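Local coordinates for protein nucleocapsid (Crimean-congo hemorrhagic fever virus, PDB 4AKL) that binds single- and double-stranded RNA, probably takes part in packaging the viral genome, and probably also cuts double-stranded DNA without sequence specificity, at residues L93-D107 with F308-P321. Numbering follows the deposited sequence.
Sequences LEWFEKNTGTIKSWD and FSSYYWLYKAGVTP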
loop_
_atom_site.group_PDB
_atom_site.type_symbol
_atom_site.label_atom_id
_atom_site.label_comp_id
_atom_site.label_asym_id
_atom_site.label_seq_id
_atom_site.Cartn_x
_atom_site.Cartn_y
_atom_site.Cartn_z
ATOM N N LEU A 93 -4.119 18.141 -1.323
ATOM C CA LEU A 93 -5.315 18.359 -0.459
ATOM C C LEU A 93 -6.515 18.713 -1.304
ATOM O O LEU A 93 -7.643 18.145 -1.117
ATOM C CB LEU A 93 -5.055 19.454 0.563
ATOM C CG LEU A 93 -4.124 19.071 1.695
ATOM C CD1 LEU A 93 -3.711 20.330 2.411
ATOM C CD2 LEU A 93 -4.760 17.991 2.678
ATOM N N GLU A 94 -6.317 19.629 -2.252
ATOM C CA GLU A 94 -7.454 20.035 -3.125
ATOM C C GLU A 94 -8.042 18.826 -3.860
ATOM O O GLU A 94 -9.254 18.738 -4.049
ATOM C CB GLU A 94 -7.053 21.158 -4.091
ATOM C CG GLU A 94 -8.202 21.820 -4.968
ATOM C CD GLU A 94 -9.416 22.457 -4.169
ATOM O OE1 GLU A 94 -9.410 22.555 -2.914
ATOM O OE2 GLU A 94 -10.394 22.849 -4.848
ATOM N N TRP A 95 -7.201 17.864 -4.226
ATOM C CA TRP A 95 -7.710 16.711 -4.971
ATOM C C TRP A 95 -8.932 16.026 -4.260
ATOM O O TRP A 95 -9.908 15.680 -4.917
ATOM C CB TRP A 95 -6.600 15.729 -5.242
ATOM C CG TRP A 95 -7.003 14.588 -6.159
ATOM C CD1 TRP A 95 -6.811 14.527 -7.502
ATOM C CD2 TRP A 95 -7.651 13.361 -5.786
ATOM N NE1 TRP A 95 -7.313 13.329 -8.004
ATOM C CE2 TRP A 95 -7.823 12.593 -6.970
ATOM C CE3 TRP A 95 -8.108 12.828 -4.570
ATOM C CZ2 TRP A 95 -8.440 11.324 -6.971
ATOM C CZ3 TRP A 95 -8.736 11.548 -4.577
ATOM C CH2 TRP A 95 -8.879 10.822 -5.759
ATOM N N PHE A 96 -8.864 15.848 -2.939
ATOM C CA PHE A 96 -9.974 15.240 -2.169
ATOM C C PHE A 96 -11.266 16.047 -2.253
ATOM O O PHE A 96 -12.345 15.485 -2.344
ATOM C CB PHE A 96 -9.519 14.965 -0.703
ATOM C CG PHE A 96 -8.499 13.898 -0.648
ATOM C CD1 PHE A 96 -8.885 12.571 -0.684
ATOM C CD2 PHE A 96 -7.132 14.213 -0.639
ATOM C CE1 PHE A 96 -7.934 11.546 -0.674
ATOM C CE2 PHE A 96 -6.181 13.200 -0.636
ATOM C CZ PHE A 96 -6.577 11.874 -0.650
ATOM N N GLU A 97 -11.126 17.363 -2.265
ATOM C CA GLU A 97 -12.249 18.277 -2.431
ATOM C C GLU A 97 -12.910 18.140 -3.812
ATOM O O GLU A 97 -14.134 18.190 -3.925
ATOM C CB GLU A 97 -11.765 19.719 -2.240
ATOM C CG GLU A 97 -12.727 20.573 -1.437
ATOM C CD GLU A 97 -12.709 20.188 0.010
ATOM O OE1 GLU A 97 -11.668 20.458 0.680
ATOM O OE2 GLU A 97 -13.734 19.614 0.482
ATOM N N LYS A 98 -12.096 17.979 -4.854
ATOM C CA LYS A 98 -12.609 17.813 -6.256
ATOM C C LYS A 98 -13.043 16.375 -6.614
ATOM O O LYS A 98 -13.688 16.184 -7.640
ATOM C CB LYS A 98 -11.549 18.258 -7.291
ATOM C CG LYS A 98 -11.223 19.736 -7.245
ATOM C CD LYS A 98 -9.795 20.062 -7.785
ATOM C CE LYS A 98 -9.660 19.793 -9.277
ATOM N NZ LYS A 98 -8.401 20.392 -9.837
ATOM N N ASN A 99 -12.683 15.378 -5.789
ATOM C CA ASN A 99 -12.918 13.930 -6.125
ATOM C C ASN A 99 -13.670 13.126 -5.088
ATOM O O ASN A 99 -13.650 11.884 -5.103
ATOM C CB ASN A 99 -11.597 13.245 -6.435
ATOM C CG ASN A 99 -11.054 13.646 -7.757
ATOM O OD1 ASN A 99 -11.510 13.146 -8.799
ATOM N ND2 ASN A 99 -10.092 14.550 -7.752
ATOM N N THR A 100 -14.350 13.848 -4.209
ATOM C CA THR A 100 -15.117 13.285 -3.099
ATOM C C THR A 100 -16.066 12.195 -3.569
ATOM O O THR A 100 -16.251 11.173 -2.895
ATOM C CB THR A 100 -15.923 14.439 -2.378
ATOM O OG1 THR A 100 -15.008 15.377 -1.735
ATOM C CG2 THR A 100 -16.851 13.871 -1.337
ATOM N N GLY A 101 -16.670 12.408 -4.746
ATOM C CA GLY A 101 -17.595 11.460 -5.303
ATOM C C GLY A 101 -16.969 10.130 -5.647
ATOM O O GLY A 101 -17.628 9.112 -5.508
ATOM N N THR A 102 -15.716 10.107 -6.087
ATOM C CA THR A 102 -15.088 8.850 -6.526
ATOM C C THR A 102 -14.570 7.926 -5.398
ATOM O O THR A 102 -14.347 6.744 -5.636
ATOM C CB THR A 102 -13.902 9.092 -7.539
ATOM O OG1 THR A 102 -13.318 10.358 -7.291
ATOM C CG2 THR A 102 -14.375 9.063 -8.966
ATOM N N ILE A 103 -14.370 8.479 -4.193
ATOM C CA ILE A 103 -13.857 7.739 -3.057
ATOM C C ILE A 103 -14.884 7.493 -1.961
ATOM O O ILE A 103 -14.553 6.974 -0.911
ATOM C CB ILE A 103 -12.650 8.446 -2.485
ATOM C CG1 ILE A 103 -13.020 9.714 -1.698
ATOM C CG2 ILE A 103 -11.666 8.773 -3.641
ATOM C CD1 ILE A 103 -11.884 10.218 -0.801
ATOM N N LYS A 104 -16.141 7.840 -2.224
ATOM C CA LYS A 104 -17.200 7.756 -1.236
ATOM C C LYS A 104 -17.383 6.331 -0.648
ATOM O O LYS A 104 -17.831 6.188 0.483
ATOM C CB LYS A 104 -18.546 8.310 -1.818
ATOM C CG LYS A 104 -19.161 7.497 -2.930
ATOM C CD LYS A 104 -20.695 7.784 -3.171
ATOM C CE LYS A 104 -20.981 9.058 -4.008
ATOM N NZ LYS A 104 -22.166 8.863 -4.963
ATOM N N SER A 105 -17.018 5.294 -1.413
ATOM C CA SER A 105 -17.248 3.906 -0.969
ATOM C C SER A 105 -16.525 3.564 0.351
ATOM O O SER A 105 -17.052 2.800 1.183
ATOM C CB SER A 105 -16.928 2.873 -2.096
ATOM O OG SER A 105 -15.560 2.837 -2.428
ATOM N N TRP A 106 -15.335 4.145 0.533
ATOM C CA TRP A 106 -14.580 4.037 1.774
ATOM C C TRP A 106 -14.617 5.296 2.630
ATOM O O TRP A 106 -14.705 5.197 3.868
ATOM C CB TRP A 106 -13.110 3.609 1.502
ATOM C CG TRP A 106 -12.365 4.263 0.368
ATOM C CD1 TRP A 106 -12.450 3.956 -0.961
ATOM C CD2 TRP A 106 -11.411 5.293 0.474
ATOM N NE1 TRP A 106 -11.626 4.744 -1.688
ATOM C CE2 TRP A 106 -10.960 5.577 -0.835
ATOM C CE3 TRP A 106 -10.890 6.011 1.538
ATOM C CZ2 TRP A 106 -10.016 6.545 -1.103
ATOM C CZ3 TRP A 106 -9.958 6.991 1.275
ATOM C CH2 TRP A 106 -9.515 7.237 -0.038
ATOM N N ASP A 107 -14.543 6.477 2.016
ATOM C CA ASP A 107 -14.516 7.749 2.762
ATOM C C ASP A 107 -15.795 7.995 3.587
ATOM O O ASP A 107 -15.711 8.370 4.763
ATOM C CB ASP A 107 -14.217 8.931 1.797
ATOM C CG ASP A 107 -14.327 10.318 2.469
ATOM O OD1 ASP A 107 -13.622 10.572 3.493
ATOM O OD2 ASP A 107 -15.112 11.175 1.923
ATOM N N PHE A 308 -0.504 8.628 -0.554
ATOM C CA PHE A 308 -1.930 8.859 -0.759
ATOM C C PHE A 308 -2.692 8.875 0.547
ATOM O O PHE A 308 -3.483 9.809 0.828
ATOM C CB PHE A 308 -2.526 7.822 -1.720
ATOM C CG PHE A 308 -3.989 8.008 -1.981
ATOM C CD1 PHE A 308 -4.459 9.147 -2.635
ATOM C CD2 PHE A 308 -4.906 7.086 -1.548
ATOM C CE1 PHE A 308 -5.773 9.333 -2.870
ATOM C CE2 PHE A 308 -6.214 7.247 -1.762
ATOM C CZ PHE A 308 -6.687 8.371 -2.435
ATOM N N SER A 309 -2.479 7.812 1.337
ATOM C CA SER A 309 -3.134 7.682 2.605
ATOM C C SER A 309 -2.699 8.837 3.484
ATOM O O SER A 309 -3.506 9.409 4.162
ATOM C CB SER A 309 -2.845 6.308 3.257
ATOM O OG SER A 309 -3.681 5.261 2.772
ATOM N N SER A 310 -1.434 9.224 3.449
ATOM C CA SER A 310 -1.040 10.341 4.274
ATOM C C SER A 310 -1.777 11.664 3.952
ATOM O O SER A 310 -2.121 12.418 4.881
ATOM C CB SER A 310 0.495 10.507 4.298
ATOM O OG SER A 310 1.089 9.384 5.038
ATOM N N TYR A 311 -2.022 11.921 2.660
ATOM C CA TYR A 311 -2.728 13.119 2.231
ATOM C C TYR A 311 -4.236 13.011 2.568
ATOM O O TYR A 311 -4.885 14.026 2.930
ATOM C CB TYR A 311 -2.486 13.406 0.735
ATOM C CG TYR A 311 -1.373 14.404 0.536
ATOM C CD1 TYR A 311 -1.612 15.745 0.653
ATOM C CD2 TYR A 311 -0.073 14.000 0.276
ATOM C CE1 TYR A 311 -0.589 16.685 0.488
ATOM C CE2 TYR A 311 0.950 14.917 0.116
ATOM C CZ TYR A 311 0.688 16.255 0.227
ATOM O OH TYR A 311 1.703 17.132 0.100
ATOM N N TYR A 312 -4.784 11.801 2.472
ATOM C CA TYR A 312 -6.144 11.569 2.864
ATOM C C TYR A 312 -6.343 11.956 4.351
ATOM O O TYR A 312 -7.361 12.567 4.714
ATOM C CB TYR A 312 -6.518 10.121 2.629
ATOM C CG TYR A 312 -7.877 9.786 3.115
ATOM C CD1 TYR A 312 -8.998 10.390 2.557
ATOM C CD2 TYR A 312 -8.066 8.864 4.143
ATOM C CE1 TYR A 312 -10.292 10.090 3.010
ATOM C CE2 TYR A 312 -9.383 8.555 4.614
ATOM C CZ TYR A 312 -10.470 9.161 4.047
ATOM O OH TYR A 312 -11.754 8.873 4.503
ATOM N N TRP A 313 -5.367 11.615 5.203
ATOM C CA TRP A 313 -5.493 11.892 6.637
ATOM C C TRP A 313 -5.386 13.371 6.897
ATOM O O TRP A 313 -6.122 13.893 7.734
ATOM C CB TRP A 313 -4.492 11.064 7.481
ATOM C CG TRP A 313 -4.777 9.567 7.391
ATOM C CD1 TRP A 313 -6.028 8.959 7.337
ATOM C CD2 TRP A 313 -3.828 8.522 7.298
ATOM N NE1 TRP A 313 -5.894 7.603 7.245
ATOM C CE2 TRP A 313 -4.549 7.302 7.218
ATOM C CE3 TRP A 313 -2.431 8.486 7.297
ATOM C CZ2 TRP A 313 -3.930 6.087 7.134
ATOM C CZ3 TRP A 313 -1.813 7.279 7.204
ATOM C CH2 TRP A 313 -2.557 6.082 7.123
ATOM N N LEU A 314 -4.492 14.047 6.188
ATOM C CA LEU A 314 -4.474 15.495 6.242
ATOM C C LEU A 314 -5.833 16.086 5.869
ATOM O O LEU A 314 -6.379 16.916 6.605
ATOM C CB LEU A 314 -3.461 16.059 5.302
ATOM C CG LEU A 314 -1.989 15.843 5.499
ATOM C CD1 LEU A 314 -1.269 16.686 4.420
ATOM C CD2 LEU A 314 -1.523 16.218 6.934
ATOM N N TYR A 315 -6.390 15.631 4.750
ATOM C CA TYR A 315 -7.708 16.093 4.321
ATOM C C TYR A 315 -8.752 15.837 5.421
ATOM O O TYR A 315 -9.421 16.768 5.851
ATOM C CB TYR A 315 -8.066 15.479 2.962
ATOM C CG TYR A 315 -9.491 15.472 2.667
ATOM C CD1 TYR A 315 -10.139 16.628 2.185
ATOM C CD2 TYR A 315 -10.227 14.339 2.847
ATOM C CE1 TYR A 315 -11.530 16.596 1.890
ATOM C CE2 TYR A 315 -11.604 14.317 2.565
ATOM C CZ TYR A 315 -12.234 15.443 2.090
ATOM O OH TYR A 315 -13.602 15.379 1.820
ATOM N N LYS A 316 -8.852 14.601 5.908
ATOM C CA LYS A 316 -9.817 14.281 6.943
ATOM C C LYS A 316 -9.649 15.057 8.236
ATOM O O LYS A 316 -10.622 15.308 8.875
ATOM C CB LYS A 316 -9.797 12.797 7.298
ATOM C CG LYS A 316 -10.307 11.925 6.229
ATOM C CD LYS A 316 -11.828 12.193 5.857
ATOM C CE LYS A 316 -12.752 11.395 6.767
ATOM N NZ LYS A 316 -14.115 11.318 6.181
ATOM N N ALA A 317 -8.405 15.373 8.600
ATOM C CA ALA A 317 -8.112 16.164 9.765
ATOM C C ALA A 317 -8.356 17.670 9.573
ATOM O O ALA A 317 -8.187 18.412 10.511
ATOM C CB ALA A 317 -6.647 15.925 10.261
ATOM N N GLY A 318 -8.746 18.093 8.386
ATOM C CA GLY A 318 -9.018 19.505 8.112
ATOM C C GLY A 318 -7.757 20.318 8.002
ATOM O O GLY A 318 -7.787 21.501 8.298
ATOM N N VAL A 319 -6.645 19.699 7.569
ATOM C CA VAL A 319 -5.384 20.413 7.418
ATOM C C VAL A 319 -5.408 21.286 6.139
ATOM O O VAL A 319 -5.934 20.886 5.132
ATOM C CB VAL A 319 -4.196 19.457 7.403
ATOM C CG1 VAL A 319 -2.918 20.205 7.146
ATOM C CG2 VAL A 319 -4.143 18.650 8.744
ATOM N N THR A 320 -4.831 22.480 6.202
ATOM C CA THR A 320 -4.831 23.378 5.041
ATOM C C THR A 320 -3.394 23.607 4.642
ATOM O O THR A 320 -2.470 23.265 5.406
ATOM C CB THR A 320 -5.493 24.715 5.357
ATOM O OG1 THR A 320 -4.605 25.518 6.159
ATOM C CG2 THR A 320 -6.852 24.514 6.072
ATOM N N PRO A 321 -3.174 24.175 3.449
ATOM C CA PRO A 321 -1.813 24.553 3.106
ATOM C C PRO A 321 -1.211 25.464 4.174
ATOM O O PRO A 321 -0.009 25.378 4.442
ATOM C CB PRO A 321 -1.990 25.281 1.778
ATOM C CG PRO A 321 -3.169 24.561 1.164
ATOM C CD PRO A 321 -4.085 24.290 2.293
#
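Leu-93 lies on the last turns of helix 306-316, its CD2 against Leu-314 CB at 3.5 Å, while CD1 turns to the carbonyl of Val-319, where the Schellman motif at Gly-318 closes the helix, and to the ring of Pro-321 after the turn. Next along, Tyr-315 enters as a knob among Leu-93, Phe-96, Glu-97 and Asp-107. Its CG stands anti to the backbone N (chi1 159°), which lays the ring across helix 86-98, and Phe-96 CB sits almost squarely over one face, 3.4 Å from the ring centroid. The Phe-96 ring itself is slid well off Tyr-315 and receives Tyr-312 CA over a face in a CH-pi contact; its CZ reaches Phe-308 CE1 at 3.5 Å. The aromatic cluster continues through Trp-106, whose six-membered ring puts its edge on the face of Tyr-312 in a T-shaped pair, planes 67° apart. The indole NE1 of Trp-106 is hydrogen-bonded to Asn-125 OD1 of helix 120-136. At the hydroxyl end of Tyr-312, one oxygen of the buried Asp-107 gathers the polar groups: Tyr-312 OH donates to the anti lone pair of Asp-107 OD1 (2.7 Å), and Lys-316 NZ meets the same OD1 from above the carboxylate plane (2.8 Å). Two donors on one oxygen would favour an ionised Asp-107, so helix 104-107 is joined to helix 306-316 by charge as well as by aromatic packing.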